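Local coordinates for MIP07328p (PDB 6FKK), which probably acts as a chemorepellent axon guidance cue in the fly, its beta-propeller sema domain serving to bind a semaphorin receptor, at residues Cys257-Glu262 / His372-Leu377; Ala272-Val277 / Leu284-Phe289; Asn294-Ser299 / Thr378-His383; Ser299-Phe304 / His384-Ile389; Ile419-Thr424 / Arg432-Val437. All blocks are in the same frame, centred on the assembly; numbering follows the deposited sequence.

All five contacts lie in the sema beta propeller. Contacts 1 to 3 reach one sheet, running from strand 251-259 through the hairpin of contact 2 to strand 377-380 in contact 3. Contact 4 shares Ser299 with contact 3 and sets this sheet against the neighbouring one; its centre is about 9 Å from that of contact 2. Contacts 1 and 4, centres about 13 Å apart, are tied by the Cys257-Cys302 disulfide. Contact 5, in the neighbouring sheet, lies about 13 Å from contact 1 between centres and meets it chiefly at Leu376, whose O accepts hydrogen bonds from Thr435 OG1 and Asn420 ND2. Of the five, contact 1 is the one touching a glycan, through Ser258, Pro260, Gly261 and Glu262.

Contact 1: residues Cys257-Glu262 / His372-Leu377; sequences CSVPGE and HGRPLL. With NAG (2-acetamido-2-deoxy-beta-D-glucopyranose), chain B; MAN (alpha-D-mannopyranose), chain C; NAG (2-acetamido-2-deoxy-beta-D-glucopyranose), chain D.
Pro260 lies over one face of the Arg374 guanidinium, its ring crossing the arginine side chain at about a right angle. The nearest atoms are Pro260 CG and Arg374 NH2, 3.6 Å apart, while Pro260 CD sits above the plane toward the rim of the group. A bend at chi3 (54°) folds the arginine chain back so that its flat end reaches the proline. Val259 CG1 approaches the same guanidinium obliquely. Val259 CG2 turns instead to Pro375, meeting CD at 3.8 Å, these two side chains again crossing nearly perpendicularly. Pro375 CD also lies against Ser258 O at 3.3 Å, between the side chains of Val259 and Cys257; Cys257 SG, locked to Cys302 by a disulfide, is 4.3 Å from Pro375 CG. With an alanine at Arg374, Pro260 would probably lose the flat surface it rests on, and a gap would open beside Val259 CG1. Farther along the loop, Gly261 N makes a weak hydrogen bond to O7 of the chain B NAG (3.1 Å), and Glu262 OE2 accepts O6 of the mannose at 2.6 Å. The compact rings of Pro260 and Pro375 pack against Arg374 and Val259 where a strand end meets a loop, their directions 116° apart. Because the segments share no hydrogen bond, the junction depends on shape and van der Waals contact, while Gly261 and Glu262 make polar links to the protein's own glycan.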
# COMPACT_ATOMS: atom_id res chain seq x y z
N CYS A 257 1.71 13.43 -6.66
CA CYS A 257 2.01 13.76 -5.27
C CYS A 257 3.12 14.81 -5.30
O CYS A 257 4.30 14.48 -5.41
CB CYS A 257 2.43 12.53 -4.48
SG CYS A 257 2.70 12.83 -2.72
N SER A 258 2.72 16.08 -5.22
CA SER A 258 3.67 17.18 -5.37
C SER A 258 3.25 18.35 -4.51
O SER A 258 2.08 18.52 -4.17
CB SER A 258 3.78 17.62 -6.83
OG SER A 258 2.56 18.19 -7.28
N VAL A 259 4.24 19.18 -4.16
CA VAL A 259 4.01 20.43 -3.45
C VAL A 259 3.77 21.52 -4.49
O VAL A 259 4.68 21.79 -5.29
CB VAL A 259 5.18 20.78 -2.54
CG1 VAL A 259 4.94 22.13 -1.87
CG2 VAL A 259 5.39 19.70 -1.49
N PRO A 260 2.61 22.16 -4.50
CA PRO A 260 2.31 23.12 -5.57
C PRO A 260 3.17 24.36 -5.49
O PRO A 260 3.75 24.70 -4.45
CB PRO A 260 0.83 23.45 -5.33
CG PRO A 260 0.63 23.20 -3.87
CD PRO A 260 1.51 22.04 -3.53
N GLY A 261 3.26 25.04 -6.63
CA GLY A 261 4.02 26.27 -6.72
C GLY A 261 4.32 26.60 -8.17
O GLY A 261 3.86 25.92 -9.09
N GLU A 262 5.09 27.67 -8.35
CA GLU A 262 5.56 28.03 -9.68
C GLU A 262 6.48 26.95 -10.23
O GLU A 262 6.47 26.66 -11.43
CB GLU A 262 6.26 29.38 -9.66
CG GLU A 262 6.77 29.84 -11.01
CD GLU A 262 7.36 31.24 -10.98
OE1 GLU A 262 7.27 31.90 -9.93
OE2 GLU A 262 7.92 31.67 -12.01
N HIS A 372 -6.51 17.53 -1.18
CA HIS A 372 -6.02 18.84 -0.75
C HIS A 372 -4.98 19.42 -1.70
O HIS A 372 -4.50 20.53 -1.46
CB HIS A 372 -5.45 18.83 0.68
CG HIS A 372 -6.44 18.42 1.72
ND1 HIS A 372 -6.06 17.80 2.89
CD2 HIS A 372 -7.78 18.55 1.78
CE1 HIS A 372 -7.14 17.56 3.62
NE2 HIS A 372 -8.20 18.00 2.97
N GLY A 373 -4.60 18.70 -2.76
CA GLY A 373 -3.66 19.22 -3.73
C GLY A 373 -2.24 19.35 -3.25
O GLY A 373 -1.44 20.04 -3.89
N ARG A 374 -1.89 18.71 -2.14
CA ARG A 374 -0.55 18.77 -1.58
C ARG A 374 -0.35 17.57 -0.67
O ARG A 374 -1.33 16.94 -0.26
CB ARG A 374 -0.33 20.09 -0.81
CG ARG A 374 -1.33 20.34 0.30
CD ARG A 374 -0.86 21.47 1.22
NE ARG A 374 -0.54 22.70 0.50
CZ ARG A 374 0.70 23.09 0.21
NH1 ARG A 374 1.74 22.36 0.58
NH2 ARG A 374 0.90 24.23 -0.45
N PRO A 375 0.89 17.23 -0.35
CA PRO A 375 1.13 16.10 0.56
C PRO A 375 0.59 16.38 1.95
O PRO A 375 0.61 17.52 2.44
CB PRO A 375 2.65 15.96 0.57
CG PRO A 375 3.11 16.61 -0.69
CD PRO A 375 2.15 17.73 -0.93
N LEU A 376 0.09 15.32 2.59
CA LEU A 376 -0.34 15.43 3.98
C LEU A 376 0.83 15.51 4.94
O LEU A 376 0.66 15.98 6.07
CB LEU A 376 -1.23 14.24 4.33
CG LEU A 376 -2.46 14.04 3.44
CD1 LEU A 376 -3.23 12.81 3.87
CD2 LEU A 376 -3.34 15.28 3.49
N LEU A 377 2.01 15.07 4.52
CA LEU A 377 3.22 15.14 5.33
C LEU A 377 4.42 15.08 4.39
O LEU A 377 4.44 14.25 3.48
CB LEU A 377 3.29 14.00 6.34
CG LEU A 377 4.57 13.88 7.18
CD1 LEU A 377 4.64 14.99 8.20
CD2 LEU A 377 4.65 12.53 7.86
C1 NAG B . 1.10 23.03 -11.61
C2 NAG B . 0.84 24.38 -10.95
C3 NAG B . 0.76 25.48 -12.00
C4 NAG B . 1.92 25.42 -12.98
C5 NAG B . 2.14 24.00 -13.50
C6 NAG B . 3.39 23.85 -14.33
C7 NAG B . -0.41 24.64 -8.85
C8 NAG B . -1.75 24.56 -8.20
N2 NAG B . -0.37 24.34 -10.16
O3 NAG B . 0.74 26.74 -11.34
O4 NAG B . 1.62 26.23 -14.11
O5 NAG B . 2.27 23.10 -12.39
O6 NAG B . 3.72 22.49 -14.53
O7 NAG B . 0.60 24.97 -8.24
C1 MAN C . 7.02 31.76 -17.82
C2 MAN C . 8.41 31.80 -18.53
C3 MAN C . 9.32 30.65 -18.08
C4 MAN C . 9.28 30.44 -16.56
C5 MAN C . 7.83 30.20 -16.17
C6 MAN C . 7.63 29.85 -14.70
O2 MAN C . 9.12 32.95 -18.13
O3 MAN C . 10.66 30.89 -18.49
O4 MAN C . 10.06 29.32 -16.20
O5 MAN C . 7.11 31.41 -16.44
O6 MAN C . 8.79 30.24 -13.98
C1 NAG D . 0.51 18.00 -10.46
C2 NAG D . 0.51 18.57 -11.87
C3 NAG D . 1.11 19.98 -11.88
C4 NAG D . 0.49 20.86 -10.79
C5 NAG D . 0.46 20.13 -9.45
C6 NAG D . -0.28 20.89 -8.38
C7 NAG D . 0.64 16.94 -13.71
C8 NAG D . 1.55 16.11 -14.56
N2 NAG D . 1.23 17.70 -12.78
O3 NAG D . 0.88 20.53 -13.17
O4 NAG D . 1.28 22.03 -10.59
O5 NAG D . -0.19 18.86 -9.59
O6 NAG D . -1.64 21.11 -8.74
O7 NAG D . -0.58 16.93 -13.85

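Contact 2: residues Ala272-Val277 / Leu284-Phe289; sequences AISPIV and LIYAVF
The Tyr286 ring meets the opposite segment at its edge, in its own plane: Ser274 OG stands there on one part of the rim, and Val277 CB touches CE1 at 4.0 Å. From neighbouring strands Ala303 and Val391 also touch Tyr286, and its hydroxyl is hydrogen-bonded to Asp404. The setting is a beta hairpin of the sema propeller, strands 265-279 and 282-290 running antiparallel. Its pairing comes in two separate ladders. Ala272 faces Val288 as a hydrogen-bonded pair and Ile273 faces Ala287 as a non-hydrogen-bonded one; then the register slips by one residue before Val277 pairs with Leu284. Pro275, lacking an N-H, suits the interruption. Ser274 bridges it: a chi1 of 68° places OG between the backbone N and the carbonyl carbon, where it accepts Tyr286 N at 3.2 Å and donates to Pro275 O, while Ser274 N bonds to Tyr286 O (2.9 Å). An alanine in place of Ser274 would probably leave both Tyr286 N and Pro275 O without this mate and make the irregular joint less firmly held. On the side away from the tyrosine apolar side chains meet: Ile276 CG1 is 3.8 Å from Ile285 CG1, and Ile273 CG2 is 3.9 Å from Ala287 CB. Past the slip, Val277 N is hydrogen-bonded to Leu284 O at 2.6 Å, the N-H...O angle being 174°.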
# COMPACT_ATOMS: atom_id res chain seq x y z
N ALA A 272 4.54 2.61 -0.93
CA ALA A 272 3.56 1.80 -0.22
C ALA A 272 2.19 2.46 -0.32
O ALA A 272 2.09 3.68 -0.49
CB ALA A 272 3.94 1.61 1.25
N ILE A 273 1.15 1.64 -0.20
CA ILE A 273 -0.22 2.12 -0.14
C ILE A 273 -0.95 1.41 0.99
O ILE A 273 -0.52 0.35 1.47
CB ILE A 273 -0.99 1.91 -1.47
CG1 ILE A 273 -1.18 0.42 -1.75
CG2 ILE A 273 -0.28 2.61 -2.62
CD1 ILE A 273 -2.13 0.13 -2.89
N SER A 274 -2.04 2.00 1.42
CA SER A 274 -2.93 1.44 2.42
C SER A 274 -4.17 0.89 1.74
O SER A 274 -4.45 1.19 0.58
CB SER A 274 -3.33 2.52 3.43
OG SER A 274 -4.15 3.50 2.83
N PRO A 275 -4.95 0.06 2.43
CA PRO A 275 -6.26 -0.34 1.89
C PRO A 275 -7.16 0.87 1.72
O PRO A 275 -6.88 1.96 2.22
CB PRO A 275 -6.81 -1.31 2.95
CG PRO A 275 -5.61 -1.80 3.68
CD PRO A 275 -4.64 -0.65 3.69
N ILE A 276 -8.26 0.67 1.00
CA ILE A 276 -9.22 1.76 0.82
C ILE A 276 -9.79 2.14 2.18
O ILE A 276 -10.33 1.30 2.91
CB ILE A 276 -10.32 1.36 -0.16
CG1 ILE A 276 -9.75 1.24 -1.58
CG2 ILE A 276 -11.44 2.40 -0.15
CD1 ILE A 276 -10.81 1.04 -2.64
N VAL A 277 -9.67 3.42 2.52
CA VAL A 277 -10.14 3.95 3.79
C VAL A 277 -11.46 4.68 3.56
O VAL A 277 -11.61 5.42 2.58
CB VAL A 277 -9.09 4.89 4.42
CG1 VAL A 277 -9.67 5.65 5.59
CG2 VAL A 277 -7.87 4.10 4.85
N LEU A 284 -10.80 6.78 0.37
CA LEU A 284 -9.44 7.30 0.25
C LEU A 284 -8.43 6.17 0.19
O LEU A 284 -8.64 5.08 0.73
CB LEU A 284 -9.11 8.21 1.43
CG LEU A 284 -9.28 9.72 1.24
CD1 LEU A 284 -10.63 10.06 0.63
CD2 LEU A 284 -9.09 10.44 2.57
N ILE A 285 -7.31 6.45 -0.48
CA ILE A 285 -6.14 5.58 -0.50
C ILE A 285 -4.93 6.42 -0.13
O ILE A 285 -4.60 7.38 -0.84
CB ILE A 285 -5.93 4.91 -1.88
CG1 ILE A 285 -7.04 3.90 -2.16
CG2 ILE A 285 -4.57 4.24 -1.94
CD1 ILE A 285 -6.85 3.13 -3.45
N TYR A 286 -4.29 6.08 0.98
CA TYR A 286 -3.10 6.78 1.43
C TYR A 286 -1.86 6.07 0.89
O TYR A 286 -1.76 4.84 0.94
CB TYR A 286 -3.04 6.85 2.95
CG TYR A 286 -4.16 7.67 3.58
CD1 TYR A 286 -5.41 7.12 3.79
CD2 TYR A 286 -3.94 8.98 3.97
CE1 TYR A 286 -6.43 7.86 4.36
CE2 TYR A 286 -4.95 9.73 4.54
CZ TYR A 286 -6.19 9.16 4.74
OH TYR A 286 -7.20 9.90 5.31
N ALA A 287 -0.91 6.86 0.39
CA ALA A 287 0.29 6.31 -0.22
C ALA A 287 1.52 7.07 0.26
O ALA A 287 1.43 8.24 0.66
CB ALA A 287 0.22 6.34 -1.75
N VAL A 288 2.66 6.40 0.21
CA VAL A 288 3.95 6.96 0.61
C VAL A 288 4.81 7.12 -0.64
O VAL A 288 4.96 6.18 -1.42
CB VAL A 288 4.65 6.07 1.65
CG1 VAL A 288 6.08 6.52 1.84
CG2 VAL A 288 3.90 6.11 2.96
N PHE A 289 5.37 8.31 -0.81
CA PHE A 289 6.20 8.63 -1.96
C PHE A 289 7.57 9.12 -1.50
O PHE A 289 7.68 9.81 -0.48
CB PHE A 289 5.55 9.71 -2.84
CG PHE A 289 4.26 9.29 -3.47
CD1 PHE A 289 3.08 9.31 -2.74
CD2 PHE A 289 4.21 8.91 -4.80
CE1 PHE A 289 1.88 8.94 -3.32
CE2 PHE A 289 3.01 8.53 -5.39
CZ PHE A 289 1.85 8.55 -4.65

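Contact 3: residues Asn294-Ser299 / Thr378-His383; sequences NAIPGS and TKVNLH
Ser299 and Lys379 form a hydrogen-bonded antiparallel pair, each backbone N reaching the other's carbonyl oxygen at 2.6 Å. They join strand 298-305 to the short strand 377-380, which completes the edge of this sheet of the propeller; the long insertion between the two strands is consistent with the extrusion known from sema domains. Next along the ladder, Gly298 faces Val380 in a non-hydrogen-bonded pair; a side chain on Gly298 would point at Val380 CG2 and Lys379 O, so glycine suits the position, and Gly298 CA also points a C-H at Lys379 O. The ladder closes where Asn381 N bonds to Pro297 O at 2.8 Å. Asn381 has a positive phi (59°), a left-handed conformation that asparagine tolerates well, and there the chain turns away from the strand. Outside this backbone shell Ile296 reaches over the join: its CD1 touches Val380 CG1 at 3.7 Å and Asn381 ND2 at 3.5 Å, the side chains crossing at a slant, while Asn381 OD1 lies near Ile296 CB. What positions these residues comes from farther out. Thr291 OG1 is hydrogen-bonded to Ile296 O, tying the loop to the chain just before it, and Lys379, whose CB lies beside that of Ser299, leads its chain away. A bend at chi4 (-62°) turns Lys379 NZ to its salt-bridge partner, Glu440 OE2.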
# COMPACT_ATOMS: atom_id res chain seq x y z
N ASN A 294 18.21 12.27 -7.65
CA ASN A 294 18.85 13.55 -7.94
C ASN A 294 18.30 14.66 -7.06
O ASN A 294 19.07 15.39 -6.43
CB ASN A 294 18.62 13.92 -9.41
CG ASN A 294 17.19 13.68 -9.83
OD1 ASN A 294 16.36 14.57 -9.72
ND2 ASN A 294 16.89 12.44 -10.24
N ALA A 295 16.99 14.83 -7.07
CA ALA A 295 16.34 15.70 -6.11
C ALA A 295 16.78 15.30 -4.71
O ALA A 295 17.06 14.13 -4.42
CB ALA A 295 14.82 15.60 -6.25
N ILE A 296 16.90 16.30 -3.84
CA ILE A 296 17.34 16.10 -2.47
C ILE A 296 16.48 15.01 -1.83
O ILE A 296 15.28 14.91 -2.15
CB ILE A 296 17.28 17.41 -1.66
CG1 ILE A 296 15.90 18.05 -1.77
CG2 ILE A 296 18.36 18.38 -2.13
CD1 ILE A 296 15.83 19.46 -1.22
N PRO A 297 17.04 14.16 -0.97
CA PRO A 297 16.25 13.06 -0.39
C PRO A 297 15.01 13.58 0.31
O PRO A 297 15.08 14.45 1.19
CB PRO A 297 17.23 12.40 0.59
CG PRO A 297 18.30 13.41 0.82
CD PRO A 297 18.42 14.19 -0.45
N GLY A 298 13.86 13.06 -0.09
CA GLY A 298 12.59 13.52 0.44
C GLY A 298 11.56 12.42 0.44
O GLY A 298 11.58 11.53 -0.41
N SER A 299 10.66 12.48 1.42
CA SER A 299 9.55 11.55 1.53
C SER A 299 8.27 12.34 1.74
O SER A 299 8.28 13.46 2.25
CB SER A 299 9.75 10.58 2.70
OG SER A 299 10.99 9.91 2.58
N THR A 378 5.39 15.96 4.60
CA THR A 378 6.63 15.94 3.83
C THR A 378 7.81 15.77 4.77
O THR A 378 7.80 16.27 5.90
CB THR A 378 6.81 17.22 3.00
OG1 THR A 378 6.95 18.35 3.88
CG2 THR A 378 5.63 17.44 2.08
N LYS A 379 8.82 15.04 4.30
CA LYS A 379 10.06 14.83 5.04
C LYS A 379 11.22 15.00 4.06
O LYS A 379 11.51 14.09 3.28
CB LYS A 379 10.10 13.45 5.70
CG LYS A 379 9.40 13.38 7.05
CD LYS A 379 9.57 12.00 7.67
CE LYS A 379 9.36 12.05 9.18
NZ LYS A 379 10.37 12.92 9.84
N VAL A 380 11.87 16.16 4.10
CA VAL A 380 12.89 16.53 3.13
C VAL A 380 14.20 16.81 3.86
O VAL A 380 14.20 17.37 4.96
CB VAL A 380 12.45 17.75 2.29
CG1 VAL A 380 13.44 18.01 1.18
CG2 VAL A 380 11.06 17.52 1.72
N ASN A 381 15.31 16.40 3.23
CA ASN A 381 16.66 16.63 3.77
C ASN A 381 16.83 15.98 5.14
O ASN A 381 17.43 16.56 6.05
CB ASN A 381 16.99 18.13 3.82
CG ASN A 381 17.50 18.66 2.50
OD1 ASN A 381 18.32 18.02 1.83
ND2 ASN A 381 17.01 19.83 2.10
N LEU A 382 16.31 14.77 5.29
CA LEU A 382 16.43 14.00 6.52
C LEU A 382 17.18 12.71 6.24
O LEU A 382 17.24 12.23 5.11
CB LEU A 382 15.05 13.71 7.12
CG LEU A 382 14.22 14.94 7.45
CD1 LEU A 382 12.85 14.55 8.00
CD2 LEU A 382 14.96 15.84 8.44
N HIS A 383 17.74 12.14 7.31
CA HIS A 383 18.55 10.93 7.20
C HIS A 383 17.71 9.65 7.16
O HIS A 383 18.24 8.57 7.46
CB HIS A 383 19.56 10.86 8.35
CG HIS A 383 20.57 11.96 8.32
ND1 HIS A 383 21.33 12.25 7.21
CD2 HIS A 383 20.96 12.84 9.28
CE1 HIS A 383 22.14 13.26 7.48
NE2 HIS A 383 21.93 13.63 8.73

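Contact 4: residues Ser299-Phe304 / His384-Ile389; sequences SAVCAF and HRLTAI
Ser299 and Arg385 bring their backbones closest, CA to CA 5.6 Å, and from there strand 299-304 and the weakly bonded strand about 386-389 run in nearly the same direction, 23° apart, with their axes 7.7 Å from each other at closest approach, too far for a backbone ladder. A side chain makes the one hydrogen bond instead: Leu386 N donates to Ser299 OG at 3.1 Å. The serine's chi1 of -54° sets OG opposite its own carbonyl carbon and directs it to that N-H; the same OG lies 3.4 Å from Arg385 CB. A small hydroxyl fits here, being short enough to reach a main chain lying just across. This is where two neighbouring sheets of the sema propeller meet, the second strand being the first of the four-stranded sheet 386-396 to 432-442. The rest of the join is apolar. Leu386 CG packs on Ser299 CB, and its CD1 reaches Val301 CG2 at 3.7 Å, the leucine and valine crossing nearly at right angles. Val301 uses its two branches separately: CG1 turns to Ile389 CD1, 4.1 Å off. Val288 covers Leu386 from strand 282-290, while Ile406 lies against Ile389 from strand 402-410.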
# COMPACT_ATOMS: atom_id res chain seq x y z
N SER A 299 10.66 12.48 1.42
CA SER A 299 9.55 11.55 1.53
C SER A 299 8.27 12.34 1.74
O SER A 299 8.28 13.46 2.25
CB SER A 299 9.75 10.58 2.70
OG SER A 299 10.99 9.91 2.58
N ALA A 300 7.15 11.73 1.34
CA ALA A 300 5.87 12.41 1.46
C ALA A 300 4.75 11.38 1.57
O ALA A 300 4.87 10.25 1.10
CB ALA A 300 5.60 13.34 0.27
N VAL A 301 3.66 11.80 2.20
CA VAL A 301 2.43 11.02 2.28
C VAL A 301 1.34 11.78 1.54
O VAL A 301 1.03 12.93 1.88
CB VAL A 301 2.01 10.76 3.73
CG1 VAL A 301 0.64 10.10 3.77
CG2 VAL A 301 3.03 9.88 4.43
N CYS A 302 0.77 11.15 0.52
CA CYS A 302 -0.35 11.70 -0.21
C CYS A 302 -1.55 10.77 -0.11
O CYS A 302 -1.41 9.55 -0.00
CB CYS A 302 -0.02 11.94 -1.69
SG CYS A 302 0.89 13.47 -2.06
N ALA A 303 -2.74 11.37 -0.14
CA ALA A 303 -3.99 10.63 -0.16
C ALA A 303 -4.71 10.91 -1.46
O ALA A 303 -4.69 12.04 -1.96
CB ALA A 303 -4.88 11.01 1.03
N PHE A 304 -5.34 9.88 -2.02
CA PHE A 304 -6.04 10.00 -3.29
C PHE A 304 -7.47 9.53 -3.14
O PHE A 304 -7.74 8.52 -2.48
CB PHE A 304 -5.33 9.20 -4.38
CG PHE A 304 -3.96 9.71 -4.71
CD1 PHE A 304 -2.85 9.25 -4.03
CD2 PHE A 304 -3.79 10.64 -5.72
CE1 PHE A 304 -1.59 9.72 -4.34
CE2 PHE A 304 -2.53 11.12 -6.03
CZ PHE A 304 -1.43 10.66 -5.34
N HIS A 384 16.43 9.74 6.80
CA HIS A 384 15.59 8.56 6.68
C HIS A 384 14.46 8.84 5.71
O HIS A 384 14.07 9.99 5.49
CB HIS A 384 15.04 8.12 8.04
CG HIS A 384 14.20 9.16 8.72
ND1 HIS A 384 14.64 9.88 9.81
CD2 HIS A 384 12.94 9.58 8.48
CE1 HIS A 384 13.69 10.71 10.20
NE2 HIS A 384 12.65 10.55 9.41
N ARG A 385 13.94 7.77 5.12
CA ARG A 385 12.83 7.84 4.19
C ARG A 385 11.65 7.05 4.74
O ARG A 385 11.82 6.07 5.47
CB ARG A 385 13.21 7.28 2.81
CG ARG A 385 14.38 7.98 2.14
CD ARG A 385 14.83 7.22 0.89
NE ARG A 385 15.87 7.93 0.14
CZ ARG A 385 15.62 8.72 -0.90
NH1 ARG A 385 14.38 8.89 -1.33
NH2 ARG A 385 16.62 9.33 -1.53
N LEU A 386 10.44 7.48 4.38
CA LEU A 386 9.24 6.75 4.76
C LEU A 386 9.08 5.50 3.90
O LEU A 386 9.42 5.50 2.71
CB LEU A 386 8.00 7.64 4.62
CG LEU A 386 7.93 8.90 5.49
CD1 LEU A 386 6.62 9.63 5.25
CD2 LEU A 386 8.09 8.57 6.97
N THR A 387 8.56 4.43 4.52
CA THR A 387 8.51 3.13 3.85
C THR A 387 7.15 2.44 3.97
O THR A 387 6.77 1.68 3.07
CB THR A 387 9.60 2.20 4.40
OG1 THR A 387 9.43 2.05 5.82
CG2 THR A 387 10.98 2.76 4.11
N ALA A 388 6.41 2.69 5.05
CA ALA A 388 5.16 1.98 5.31
C ALA A 388 4.05 2.98 5.63
O ALA A 388 4.31 4.16 5.90
CB ALA A 388 5.31 0.97 6.46
N ILE A 389 2.81 2.49 5.62
CA ILE A 389 1.64 3.34 5.82
C ILE A 389 0.53 2.50 6.43
O ILE A 389 0.38 1.32 6.12
CB ILE A 389 1.21 3.99 4.49
CG1 ILE A 389 0.01 4.93 4.69
CG2 ILE A 389 0.89 2.92 3.46
CD1 ILE A 389 0.40 6.30 5.19

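Contact 5: residues Ile419-Thr424 / Arg432-Val437; sequences INILST and RLKTVV
Lys434 lies alongside Ile421, both side chains pointing the same way. From CB, a chi1 of 66° sets Lys434 CG between its own backbone N and carbonyl carbon, 3.5 Å from Ile421 O. The chain then runs fully extended; CE comes to rest on Ile421 CG2 at 4.0 Å, and NZ is hydrogen-bonded to Asn524 OD1, in the region of the plexin repeat. The long aliphatic stem thus covers the isoleucine while the charge reaches past it. Ile421 CD1 meets Val436 CG2 at 3.9 Å on the same face. On the other face, Leu422 CD1 touches Leu433 CB, crossing at about a right angle, and Asn420 and Thr435 stand side by side, both hydrogen-bonded to Leu376 O. At the loop end of the hairpin, Arg432 O takes two donors, Ser423 N and Ser423 OG, each 2.9 Å away, the hydroxyl lying on a lone pair in the carbonyl plane. This regular antiparallel hairpin forms the outer two strands of a four-stranded antiparallel sheet, the form of a beta-propeller blade.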
# COMPACT_ATOMS: atom_id res chain seq x y z
N ILE A 419 -2.18 13.68 12.32
CA ILE A 419 -3.49 13.97 11.76
C ILE A 419 -3.40 15.28 11.00
O ILE A 419 -2.42 16.03 11.12
CB ILE A 419 -4.60 14.04 12.83
CG1 ILE A 419 -4.35 15.22 13.78
CG2 ILE A 419 -4.69 12.73 13.61
CD1 ILE A 419 -5.47 15.47 14.76
N ASN A 420 -4.43 15.57 10.21
CA ASN A 420 -4.49 16.78 9.41
C ASN A 420 -5.67 17.63 9.85
O ASN A 420 -6.75 17.11 10.15
CB ASN A 420 -4.62 16.45 7.92
CG ASN A 420 -3.37 15.82 7.35
OD1 ASN A 420 -3.39 14.68 6.88
ND2 ASN A 420 -2.27 16.56 7.38
N ILE A 421 -5.46 18.94 9.89
CA ILE A 421 -6.50 19.91 10.21
C ILE A 421 -6.50 20.97 9.12
O ILE A 421 -5.46 21.60 8.86
CB ILE A 421 -6.29 20.55 11.60
CG1 ILE A 421 -6.53 19.52 12.70
CG2 ILE A 421 -7.21 21.75 11.77
CD1 ILE A 421 -6.31 20.07 14.09
N LEU A 422 -7.65 21.17 8.49
CA LEU A 422 -7.80 22.13 7.40
C LEU A 422 -8.55 23.34 7.93
O LEU A 422 -9.67 23.21 8.43
CB LEU A 422 -8.53 21.50 6.22
CG LEU A 422 -8.66 22.34 4.95
CD1 LEU A 422 -7.28 22.66 4.38
CD2 LEU A 422 -9.52 21.63 3.91
N SER A 423 -7.94 24.52 7.81
CA SER A 423 -8.51 25.75 8.33
C SER A 423 -9.25 26.51 7.23
O SER A 423 -8.76 26.62 6.10
CB SER A 423 -7.41 26.64 8.93
OG SER A 423 -6.43 26.95 7.96
N THR A 424 -10.42 27.03 7.58
CA THR A 424 -11.26 27.80 6.66
C THR A 424 -11.24 29.26 7.09
O THR A 424 -11.68 29.59 8.20
CB THR A 424 -12.69 27.26 6.63
OG1 THR A 424 -12.72 26.00 5.95
CG2 THR A 424 -13.62 28.24 5.93
N ARG A 432 -5.60 26.77 4.54
CA ARG A 432 -4.31 26.29 5.00
C ARG A 432 -4.48 24.91 5.63
O ARG A 432 -5.29 24.73 6.55
CB ARG A 432 -3.67 27.25 6.00
CG ARG A 432 -2.31 26.79 6.50
CD ARG A 432 -1.70 27.76 7.50
NE ARG A 432 -0.42 27.27 8.00
CZ ARG A 432 -0.28 26.50 9.07
NH1 ARG A 432 -1.35 26.12 9.76
NH2 ARG A 432 0.92 26.10 9.46
N LEU A 433 -3.71 23.95 5.13
CA LEU A 433 -3.68 22.59 5.67
C LEU A 433 -2.43 22.44 6.53
O LEU A 433 -1.31 22.65 6.04
CB LEU A 433 -3.68 21.56 4.55
CG LEU A 433 -3.29 20.13 4.91
CD1 LEU A 433 -4.36 19.48 5.78
CD2 LEU A 433 -3.03 19.31 3.66
N LYS A 434 -2.61 22.08 7.79
CA LYS A 434 -1.49 21.87 8.69
C LYS A 434 -1.43 20.42 9.13
O LYS A 434 -2.42 19.68 9.04
CB LYS A 434 -1.56 22.80 9.92
CG LYS A 434 -2.72 22.56 10.86
CD LYS A 434 -2.65 23.54 12.03
CE LYS A 434 -3.72 23.28 13.07
NZ LYS A 434 -3.59 24.22 14.23
N THR A 435 -0.26 20.01 9.60
CA THR A 435 0.03 18.62 9.97
C THR A 435 0.32 18.56 11.46
O THR A 435 1.36 19.06 11.91
CB THR A 435 1.20 18.07 9.16
OG1 THR A 435 0.89 18.14 7.76
CG2 THR A 435 1.49 16.63 9.54
N VAL A 436 -0.59 17.96 12.22
CA VAL A 436 -0.44 17.81 13.66
C VAL A 436 0.29 16.49 13.90
O VAL A 436 -0.31 15.42 13.83
CB VAL A 436 -1.78 17.86 14.39
CG1 VAL A 436 -1.58 17.72 15.89
CG2 VAL A 436 -2.53 19.14 14.05
N VAL A 437 1.59 16.57 14.18
CA VAL A 437 2.38 15.38 14.45
C VAL A 437 2.12 14.93 15.89
O VAL A 437 2.41 15.67 16.84
CB VAL A 437 3.87 15.64 14.22
CG1 VAL A 437 4.70 14.45 14.69
CG2 VAL A 437 4.13 15.93 12.75